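Local coordinates for protein replicative DNA helicase (Mycobacterium tuberculosis, PDB 2R5U) that probably unwinds double-stranded DNA ahead of the replisome as a hexameric ATP-driven helicase, of which this is the N-terminal domain, at residues 141-144 against 145-149; 35-38 against 39-43; 90-94 against 95-99; 131-134 against 135-139. All blocks are in the same frame, centred on the assembly; numbering follows the deposited sequence.

All four contacts are local, made along or at the end of single helices of the N-terminal domain. Contacts 4 and 1 follow each other on helix 119-147, their centres about 15 Å apart; with helix 155-169 this part forms a hairpin, and both touch the second subunit. The pairing is reciprocal, since Val-136 of contact 4 packs on Tyr-147 of that subunit and Tyr-147 of contact 1 on its Val-136. Contacts 2 and 3 belong to the globular part, with centres about 18 Å apart and nearest atoms about 8 Å apart. Contact 3 reaches a third subunit. Contacts 1 and 2 lie on opposite sides of the chain's centre, about 39 Å between centres.

Contact 1 (141-144 against 145-149); sequences RVVQ and YGYAG
Arg-141 to Gln-144 are tied to the last turn of helix 119-147 by four successive backbone bonds, each from an N-H to the carbonyl oxygen four residues earlier. The straightest runs from Tyr-147 N to Val-143 O, with 166° at the hydrogen. Ala-148 N closes the series on Gln-144 O at 2.9 Å, although Ala-148 is itself the first residue to leave helical backbone angles.

Ring and apolar contacts follow the same spacing. Arg-141 O, already bonded to Tyr-145 N, lies over one face of the Tyr-145 ring, offset toward the rim and 3.4 Å from Tyr-145 CG. The aliphatic part of Arg-141 runs beside the ring, bringing its CG to 3.7 Å from Tyr-145 OH, but the guanidinium is turned 54° from the ring plane and does not stack. With chi1 at 177°, Val-143 CG1 stands anti to the backbone N, and this methyl touches Tyr-147 CE1 at 3.4 Å.

The polar ends share one carboxylate: Glu-165 of helix 155-169 makes a salt bridge to Arg-141 NH1 and a hydrogen bond to Tyr-145 OH. On another side, Val-142 and Val-143 pack on Gly-139 of the second subunit. Such pairing within and between subunits is characteristic of the helical hairpin of the DnaB N-terminal domain, here near the hairpin's turn.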
loop_
_atom_site.group_PDB
_atom_site.type_symbol
_atom_site.label_atom_id
_atom_site.label_comp_id
_atom_site.label_asym_id
_atom_site.label_seq_id
_atom_site.Cartn_x
_atom_site.Cartn_y
_atom_site.Cartn_z
ATOM N N ARG B 141 17.413 19.334 -7.442
ATOM C CA ARG B 141 16.760 18.992 -6.189
ATOM C C ARG B 141 16.584 20.235 -5.301
ATOM O O ARG B 141 15.525 20.428 -4.705
ATOM C CB ARG B 141 17.530 17.901 -5.447
ATOM C CG ARG B 141 16.642 17.059 -4.568
ATOM C CD ARG B 141 17.278 15.704 -4.226
ATOM N NE ARG B 141 17.516 14.855 -5.395
ATOM C CZ ARG B 141 18.695 14.325 -5.734
ATOM N NH1 ARG B 141 19.780 14.537 -4.998
ATOM N NH2 ARG B 141 18.784 13.570 -6.821
ATOM N N VAL B 142 17.615 21.076 -5.244
ATOM C CA VAL B 142 17.576 22.328 -4.474
ATOM C C VAL B 142 16.514 23.300 -5.009
ATOM O O VAL B 142 15.739 23.854 -4.230
ATOM C CB VAL B 142 18.972 22.993 -4.409
ATOM C CG1 VAL B 142 18.892 24.423 -3.849
ATOM C CG2 VAL B 142 19.911 22.136 -3.564
ATOM N N VAL B 143 16.487 23.486 -6.328
ATOM C CA VAL B 143 15.443 24.256 -7.000
ATOM C C VAL B 143 14.061 23.746 -6.598
ATOM O O VAL B 143 13.213 24.526 -6.148
ATOM C CB VAL B 143 15.603 24.220 -8.541
ATOM C CG1 VAL B 143 14.467 24.963 -9.233
ATOM C CG2 VAL B 143 16.917 24.818 -8.940
ATOM N N GLN B 144 13.842 22.438 -6.730
ATOM C CA GLN B 144 12.577 21.833 -6.314
ATOM C C GLN B 144 12.182 22.188 -4.885
ATOM O O GLN B 144 11.020 22.530 -4.642
ATOM C CB GLN B 144 12.592 20.313 -6.498
ATOM C CG GLN B 144 12.378 19.869 -7.937
ATOM C CD GLN B 144 12.606 18.368 -8.139
ATOM O OE1 GLN B 144 12.386 17.846 -9.234
ATOM N NE2 GLN B 144 13.047 17.678 -7.086
ATOM N N TYR B 145 13.136 22.114 -3.956
ATOM C CA TYR B 145 12.898 22.466 -2.550
ATOM C C TYR B 145 12.531 23.938 -2.354
ATOM O O TYR B 145 11.709 24.265 -1.488
ATOM C CB TYR B 145 14.116 22.149 -1.672
ATOM C CG TYR B 145 14.455 20.676 -1.513
ATOM C CD1 TYR B 145 15.669 20.286 -0.949
ATOM C CD2 TYR B 145 13.571 19.675 -1.940
ATOM C CE1 TYR B 145 15.990 18.943 -0.802
ATOM C CE2 TYR B 145 13.884 18.327 -1.801
ATOM C CZ TYR B 145 15.095 17.967 -1.230
ATOM O OH TYR B 145 15.408 16.634 -1.093
ATOM N N GLY B 146 13.171 24.812 -3.132
ATOM C CA GLY B 146 12.876 26.242 -3.126
ATOM C C GLY B 146 11.438 26.537 -3.526
ATOM O O GLY B 146 10.757 27.298 -2.845
ATOM N N TYR B 147 10.987 25.924 -4.622
ATOM C CA TYR B 147 9.607 26.069 -5.108
ATOM C C TYR B 147 8.587 25.401 -4.189
ATOM O O TYR B 147 7.542 25.981 -3.899
ATOM C CB TYR B 147 9.455 25.526 -6.528
ATOM C CG TYR B 147 10.055 26.386 -7.620
ATOM C CD1 TYR B 147 10.975 25.854 -8.512
ATOM C CD2 TYR B 147 9.691 27.723 -7.777
ATOM C CE1 TYR B 147 11.526 26.626 -9.529
ATOM C CE2 TYR B 147 10.244 28.509 -8.797
ATOM C CZ TYR B 147 11.160 27.949 -9.668
ATOM O OH TYR B 147 11.722 28.696 -10.678
ATOM N N ALA B 148 8.887 24.190 -3.733
ATOM C CA ALA B 148 8.024 23.484 -2.791
ATOM C C ALA B 148 8.520 23.726 -1.365
ATOM O O ALA B 148 8.860 22.787 -0.632
ATOM C CB ALA B 148 7.983 21.995 -3.120
ATOM N N GLY B 149 8.549 24.998 -0.978
ATOM C CA GLY B 149 9.145 25.411 0.286
ATOM C C GLY B 149 8.222 25.466 1.489
ATOM O O GLY B 149 7.047 25.827 1.374
#

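Contact 2 (35-38 against 39-43); sequences QSVL and GGMLL
Gly-39 N-H donates a hydrogen bond to Gln-35 O at 2.9 Å, the shortest of four backbone bonds that carry helix 31-43 from one segment to the next. Gly-40, Met-41 and Leu-42 continue the ladder onto Ser-36, Val-37 and Leu-38; the bond from Met-41 N to Val-37 O is the straightest, 171° at the hydrogen.

Val-37 O is also touched by a side chain. Met-41 swings CG back beside its own backbone N (chi1 -64°), which sets this methylene 3.1 Å from Val-37 O, a tight carbon-to-oxygen approach. From there Met-41 runs alongside Val-37, its SD 3.8 Å from Val-37 CG1 and 4.4 Å from Leu-38 CD2, before a bend at chi3 (77°) turns the terminal methyl.

This part of the helix is largely buried in the globular part of the DnaB-like N-terminal domain, which is helical. Met-41 meets Tyr-69 and Ile-72 of helix 63-77, Leu-38 reaches Leu-109 of helix 102-111, and Val-37 rests on Tyr-122 and Val-126 of helix 119-147. Gly-39 and Gly-40, both buried, join the contact through backbone alone.

Leu-42 repeats the pattern one residue on, with CG 3.4 Å from Leu-38 O, the same oxygen its N-H bonds. Further on, Leu-43 N bonds Gly-40 O at 3.1 Å.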
loop_
_atom_site.group_PDB
_atom_site.type_symbol
_atom_site.label_atom_id
_atom_site.label_comp_id
_atom_site.label_asym_id
_atom_site.label_seq_id
_atom_site.Cartn_x
_atom_site.Cartn_y
_atom_site.Cartn_z
ATOM N N GLN B 35 32.633 1.872 -21.022
ATOM C CA GLN B 35 32.900 0.594 -21.708
ATOM C C GLN B 35 34.337 0.146 -21.488
ATOM O O GLN B 35 34.573 -0.991 -21.116
ATOM C CB GLN B 35 32.564 0.710 -23.202
ATOM C CG GLN B 35 31.069 0.787 -23.487
ATOM C CD GLN B 35 30.755 1.204 -24.918
ATOM O OE1 GLN B 35 31.597 1.759 -25.629
ATOM N NE2 GLN B 35 29.537 0.965 -25.331
ATOM N N SER B 36 35.278 1.060 -21.681
ATOM C CA SER B 36 36.710 0.804 -21.494
ATOM C C SER B 36 37.075 0.392 -20.054
ATOM O O SER B 36 37.906 -0.509 -19.844
ATOM C CB SER B 36 37.527 2.034 -21.902
ATOM O OG SER B 36 37.402 2.304 -23.299
ATOM N N VAL B 37 36.460 1.064 -19.071
ATOM C CA VAL B 37 36.606 0.680 -17.656
ATOM C C VAL B 37 36.171 -0.761 -17.409
ATOM O O VAL B 37 36.900 -1.541 -16.767
ATOM C CB VAL B 37 35.830 1.597 -16.692
ATOM C CG1 VAL B 37 35.782 0.972 -15.292
ATOM C CG2 VAL B 37 36.496 2.914 -16.590
ATOM N N LEU B 38 34.990 -1.110 -17.909
ATOM C CA LEU B 38 34.440 -2.438 -17.689
ATOM C C LEU B 38 35.265 -3.515 -18.414
ATOM O O LEU B 38 35.482 -4.582 -17.873
ATOM C CB LEU B 38 32.965 -2.500 -18.089
ATOM C CG LEU B 38 32.002 -1.669 -17.221
ATOM C CD1 LEU B 38 30.609 -1.702 -17.821
ATOM C CD2 LEU B 38 31.988 -2.153 -15.759
ATOM N N GLY B 39 35.705 -3.200 -19.632
ATOM C CA GLY B 39 36.557 -4.094 -20.428
ATOM C C GLY B 39 37.850 -4.385 -19.702
ATOM O O GLY B 39 38.250 -5.531 -19.612
ATOM N N GLY B 40 38.475 -3.338 -19.159
ATOM C CA GLY B 40 39.723 -3.447 -18.398
ATOM C C GLY B 40 39.623 -4.322 -17.160
ATOM O O GLY B 40 40.462 -5.179 -16.930
ATOM N N MET B 41 38.587 -4.075 -16.358
ATOM C CA MET B 41 38.252 -4.866 -15.180
ATOM C C MET B 41 38.067 -6.349 -15.472
ATOM O O MET B 41 38.486 -7.167 -14.671
ATOM C CB MET B 41 36.987 -4.315 -14.508
ATOM C CG MET B 41 37.149 -2.868 -13.946
ATOM S SD MET B 41 35.581 -2.237 -13.215
ATOM C CE MET B 41 35.557 -3.121 -11.641
ATOM N N LEU B 42 37.440 -6.674 -16.601
ATOM C CA LEU B 42 37.196 -8.061 -17.014
ATOM C C LEU B 42 38.500 -8.800 -17.442
ATOM O O LEU B 42 38.528 -10.024 -17.496
ATOM C CB LEU B 42 36.144 -8.124 -18.133
ATOM C CG LEU B 42 34.675 -7.860 -17.728
ATOM C CD1 LEU B 42 33.724 -7.750 -18.933
ATOM C CD2 LEU B 42 34.150 -8.901 -16.759
ATOM N N LEU B 43 39.553 -8.036 -17.729
ATOM C CA LEU B 43 40.842 -8.587 -18.187
ATOM C C LEU B 43 41.886 -8.730 -17.073
ATOM O O LEU B 43 42.866 -9.465 -17.218
ATOM C CB LEU B 43 41.392 -7.715 -19.320
ATOM C CG LEU B 43 40.573 -7.792 -20.614
ATOM C CD1 LEU B 43 41.121 -6.805 -21.630
ATOM C CD2 LEU B 43 40.566 -9.214 -21.186
#

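Contact 3 (90-94 against 95-99); sequences ELDRR and GLLRR
A Schellman motif closes helix 84-93 here, where Gly-95 and Leu-96 fold back on Leu-91 and Asp-92 at the surface of the DnaB-like N-terminal domain. Its 6→1 bond, from Leu-96 N to Leu-91 O, measures 2.9 Å and is fairly straight (162° at the hydrogen). The 5→2 bond joins Gly-95 N to Asp-92 O at 3.0 Å, with the donor well above the carbonyl plane. Gly-95 makes the reversal with positive phi (70°), a conformation glycine adopts readily.

The turn brings leucines back over the helix end, the apolar contact expected beside this motif. Leu-96 CB comes to 4.4 Å from Leu-91 CD2, and CD1 of the same Leu-96 packs on Arg-94 CB at 3.7 Å. Leu-97 straddles two residues: CD1 approaches Leu-91 CB, whereas CD2 lies 4.0 Å from Asp-92 CB.

Charges frame the cap. Asp-92 OD2 makes a salt bridge to Lys-129 of the third subunit, which links this helix end to the ring assembly. Buried Glu-90 is gripped by three arginines, which probably favour its carboxylate form: Arg-78 and Arg-93 at OE1, and Arg-94 NE at 3.0 Å from OE2. Arg-94 NH2 has a second partner in Asp-74. Arg-93 NH2 reaches Glu-90 OE1 at 3.2 Å, the oxygen lying in the guanidinium plane but approached from above the carboxylate plane.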
loop_
_atom_site.group_PDB
_atom_site.type_symbol
_atom_site.label_atom_id
_atom_site.label_comp_id
_atom_site.label_asym_id
_atom_site.label_seq_id
_atom_site.Cartn_x
_atom_site.Cartn_y
_atom_site.Cartn_z
ATOM N N GLU B 90 27.392 -14.444 -12.288
ATOM C CA GLU B 90 26.979 -13.540 -11.217
ATOM C C GLU B 90 25.786 -12.677 -11.669
ATOM O O GLU B 90 24.807 -12.551 -10.931
ATOM C CB GLU B 90 28.158 -12.684 -10.713
ATOM C CG GLU B 90 27.775 -11.573 -9.721
ATOM C CD GLU B 90 27.262 -12.091 -8.384
ATOM O OE1 GLU B 90 27.806 -13.102 -7.898
ATOM O OE2 GLU B 90 26.317 -11.479 -7.814
ATOM N N LEU B 91 25.846 -12.138 -12.886
ATOM C CA LEU B 91 24.699 -11.416 -13.483
ATOM C C LEU B 91 23.444 -12.277 -13.642
ATOM O O LEU B 91 22.341 -11.834 -13.319
ATOM C CB LEU B 91 25.082 -10.768 -14.826
ATOM C CG LEU B 91 26.067 -9.586 -14.763
ATOM C CD1 LEU B 91 26.654 -9.362 -16.145
ATOM C CD2 LEU B 91 25.443 -8.313 -14.228
ATOM N N ASP B 92 23.614 -13.503 -14.144
ATOM C CA ASP B 92 22.519 -14.473 -14.257
ATOM C C ASP B 92 21.869 -14.810 -12.898
ATOM O O ASP B 92 20.651 -14.905 -12.808
ATOM C CB ASP B 92 23.009 -15.744 -14.962
ATOM C CG ASP B 92 21.889 -16.706 -15.296
ATOM O OD1 ASP B 92 21.004 -16.351 -16.113
ATOM O OD2 ASP B 92 21.905 -17.830 -14.744
ATOM N N ARG B 93 22.671 -14.972 -11.848
ATOM C CA ARG B 93 22.121 -15.163 -10.499
ATOM C C ARG B 93 21.243 -13.983 -10.081
ATOM O O ARG B 93 20.258 -14.158 -9.378
ATOM C CB ARG B 93 23.229 -15.373 -9.459
ATOM C CG ARG B 93 23.742 -16.797 -9.408
ATOM C CD ARG B 93 24.693 -17.020 -8.232
ATOM N NE ARG B 93 25.954 -16.311 -8.404
ATOM C CZ ARG B 93 27.094 -16.865 -8.820
ATOM N NH1 ARG B 93 27.165 -18.166 -9.092
ATOM N NH2 ARG B 93 28.175 -16.105 -8.948
ATOM N N ARG B 94 21.602 -12.786 -10.531
ATOM C CA ARG B 94 20.854 -11.592 -10.188
ATOM C C ARG B 94 19.640 -11.340 -11.107
ATOM O O ARG B 94 18.898 -10.376 -10.906
ATOM C CB ARG B 94 21.795 -10.389 -10.186
ATOM C CG ARG B 94 22.685 -10.292 -8.953
ATOM C CD ARG B 94 24.075 -9.866 -9.351
ATOM N NE ARG B 94 24.706 -8.994 -8.364
ATOM C CZ ARG B 94 25.146 -7.763 -8.625
ATOM N NH1 ARG B 94 25.045 -7.247 -9.862
ATOM N NH2 ARG B 94 25.697 -7.046 -7.651
ATOM N N GLY B 95 19.433 -12.210 -12.096
ATOM C CA GLY B 95 18.389 -12.020 -13.110
ATOM C C GLY B 95 18.660 -10.887 -14.098
ATOM O O GLY B 95 17.742 -10.407 -14.773
ATOM N N LEU B 96 19.917 -10.456 -14.200
ATOM C CA LEU B 96 20.258 -9.269 -15.001
ATOM C C LEU B 96 21.014 -9.550 -16.296
ATOM O O LEU B 96 21.272 -8.628 -17.072
ATOM C CB LEU B 96 21.039 -8.255 -14.158
ATOM C CG LEU B 96 20.345 -7.659 -12.930
ATOM C CD1 LEU B 96 21.372 -7.160 -11.943
ATOM C CD2 LEU B 96 19.365 -6.549 -13.326
ATOM N N LEU B 97 21.371 -10.813 -16.528
ATOM C CA LEU B 97 22.181 -11.178 -17.690
ATOM C C LEU B 97 21.472 -10.874 -19.013
ATOM O O LEU B 97 22.093 -10.343 -19.944
ATOM C CB LEU B 97 22.637 -12.648 -17.634
ATOM C CG LEU B 97 23.633 -13.082 -18.723
ATOM C CD1 LEU B 97 24.927 -12.254 -18.676
ATOM C CD2 LEU B 97 23.952 -14.561 -18.643
ATOM N N ARG B 98 20.179 -11.201 -19.077
ATOM C CA ARG B 98 19.342 -10.907 -20.248
ATOM C C ARG B 98 19.069 -9.417 -20.394
ATOM O O ARG B 98 18.982 -8.903 -21.509
ATOM C CB ARG B 98 18.024 -11.679 -20.184
ATOM N N ARG B 99 18.965 -8.721 -19.264
ATOM C CA ARG B 99 18.792 -7.264 -19.254
ATOM C C ARG B 99 19.852 -6.542 -20.104
ATOM O O ARG B 99 19.532 -5.573 -20.800
ATOM C CB ARG B 99 18.821 -6.733 -17.813
ATOM C CG ARG B 99 18.087 -5.411 -17.579
ATOM C CD ARG B 99 16.685 -5.649 -17.019
ATOM N NE ARG B 99 16.683 -5.815 -15.562
ATOM C CZ ARG B 99 15.896 -6.662 -14.894
ATOM N NH1 ARG B 99 15.046 -7.451 -15.547
ATOM N NH2 ARG B 99 15.968 -6.734 -13.568
HETATM O O HOH W 1 19.520 -13.264 -16.379
#

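Contact 4 (131-134 against 135-139); sequences LLRR and LVEAG
Glu-137 turns CG beside its own backbone N (chi1 -69°) and then extends, laying its chain along the preceding turn, where CG comes to 3.3 Å from Arg-133 O. Arg-133 has a nearly eclipsed chi3 (-6°), and its end leads to the loops: NH1 bonds Pro-28 O and NH2 bonds Asp-59 O. Its NE lies 4.6 Å from Glu-137 OE2, beyond a salt bridge. Arg-134 runs extended from CG to NE, and its NH2 bonds Pro-57 O.

Underneath lies regular helix. Val-136 N bonds Leu-132 O almost straight (175° at the hydrogen), and Glu-137 N takes Arg-133 O at 2.9 Å. Arg-134 O is met twice by Ala-138, through N at 2.8 Å and through CB at 3.2 Å.

Helix 155-169 covers Ala-138 with Ile-166 and Val-169, while Leu-132 packs on Gly-146 and Leu-135 on Val-158, both of the second subunit. The middle of helix 119-147 thus joins the hairpin to the globular part: apolar side chains meet the hairpin partner and the neighbour, and two arginines bind loop carbonyls. Glu-137, near but unbonded to the buried Arg-133, probably offers that cation a weak, longer-range stabilisation.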
loop_
_atom_site.group_PDB
_atom_site.type_symbol
_atom_site.label_atom_id
_atom_site.label_comp_id
_atom_site.label_asym_id
_atom_site.label_seq_id
_atom_site.Cartn_x
_atom_site.Cartn_y
_atom_site.Cartn_z
ATOM N N LEU B 131 30.742 13.106 -10.858
ATOM C CA LEU B 131 30.762 14.327 -10.014
ATOM C C LEU B 131 29.837 15.407 -10.577
ATOM O O LEU B 131 28.917 15.872 -9.890
ATOM C CB LEU B 131 32.182 14.868 -9.829
ATOM C CG LEU B 131 32.410 15.925 -8.730
ATOM C CD1 LEU B 131 31.700 15.519 -7.429
ATOM C CD2 LEU B 131 33.888 16.123 -8.467
ATOM N N LEU B 132 30.060 15.755 -11.840
ATOM C CA LEU B 132 29.246 16.723 -12.559
ATOM C C LEU B 132 27.752 16.387 -12.658
ATOM O O LEU B 132 26.903 17.276 -12.465
ATOM C CB LEU B 132 29.843 16.994 -13.937
ATOM C CG LEU B 132 31.242 17.605 -13.947
ATOM C CD1 LEU B 132 31.818 17.556 -15.354
ATOM C CD2 LEU B 132 31.209 19.052 -13.414
ATOM N N ARG B 133 27.424 15.125 -12.939
ATOM C CA ARG B 133 26.034 14.668 -12.922
ATOM C C ARG B 133 25.368 14.812 -11.569
ATOM O O ARG B 133 24.209 15.204 -11.500
ATOM C CB ARG B 133 25.885 13.205 -13.372
ATOM C CG ARG B 133 25.082 13.043 -14.622
ATOM C CD ARG B 133 24.671 11.599 -14.991
ATOM N NE ARG B 133 25.224 10.513 -14.168
ATOM C CZ ARG B 133 26.469 10.025 -14.231
ATOM N NH1 ARG B 133 27.378 10.521 -15.067
ATOM N NH2 ARG B 133 26.805 9.026 -13.423
ATOM N N ARG B 134 26.077 14.450 -10.505
ATOM C CA ARG B 134 25.538 14.587 -9.153
ATOM C C ARG B 134 25.300 16.045 -8.769
ATOM O O ARG B 134 24.391 16.344 -7.991
ATOM C CB ARG B 134 26.425 13.879 -8.126
ATOM C CG ARG B 134 26.062 12.408 -8.017
ATOM C CD ARG B 134 27.057 11.571 -7.243
ATOM N NE ARG B 134 26.823 10.149 -7.527
ATOM C CZ ARG B 134 27.419 9.132 -6.909
ATOM N NH1 ARG B 134 28.303 9.355 -5.941
ATOM N NH2 ARG B 134 27.122 7.886 -7.258
ATOM N N LEU B 135 26.106 16.932 -9.340
ATOM C CA LEU B 135 25.958 18.371 -9.161
ATOM C C LEU B 135 24.694 18.879 -9.858
ATOM O O LEU B 135 23.873 19.549 -9.237
ATOM C CB LEU B 135 27.203 19.083 -9.671
ATOM C CG LEU B 135 27.622 20.410 -9.051
ATOM C CD1 LEU B 135 27.547 20.385 -7.522
ATOM C CD2 LEU B 135 29.016 20.725 -9.514
ATOM N N VAL B 136 24.533 18.536 -11.137
ATOM C CA VAL B 136 23.280 18.772 -11.855
ATOM C C VAL B 136 22.064 18.239 -11.084
ATOM O O VAL B 136 21.094 18.977 -10.854
ATOM C CB VAL B 136 23.326 18.184 -13.289
ATOM C CG1 VAL B 136 21.942 18.185 -13.925
ATOM C CG2 VAL B 136 24.298 18.956 -14.142
ATOM N N GLU B 137 22.117 16.977 -10.660
ATOM C CA GLU B 137 21.006 16.371 -9.909
ATOM C C GLU B 137 20.724 17.040 -8.556
ATOM O O GLU B 137 19.557 17.209 -8.164
ATOM C CB GLU B 137 21.227 14.867 -9.714
ATOM C CG GLU B 137 21.130 14.056 -11.014
ATOM C CD GLU B 137 21.585 12.607 -10.858
ATOM O OE1 GLU B 137 22.045 12.226 -9.755
ATOM O OE2 GLU B 137 21.493 11.849 -11.853
ATOM N N ALA B 138 21.784 17.400 -7.837
ATOM C CA ALA B 138 21.633 18.046 -6.531
ATOM C C ALA B 138 21.057 19.456 -6.706
ATOM O O ALA B 138 20.164 19.864 -5.960
ATOM C CB ALA B 138 22.950 18.097 -5.799
ATOM N N GLY B 139 21.572 20.172 -7.699
ATOM C CA GLY B 139 21.060 21.490 -8.071
ATOM C C GLY B 139 19.571 21.492 -8.335
ATOM O O GLY B 139 18.847 22.290 -7.746
#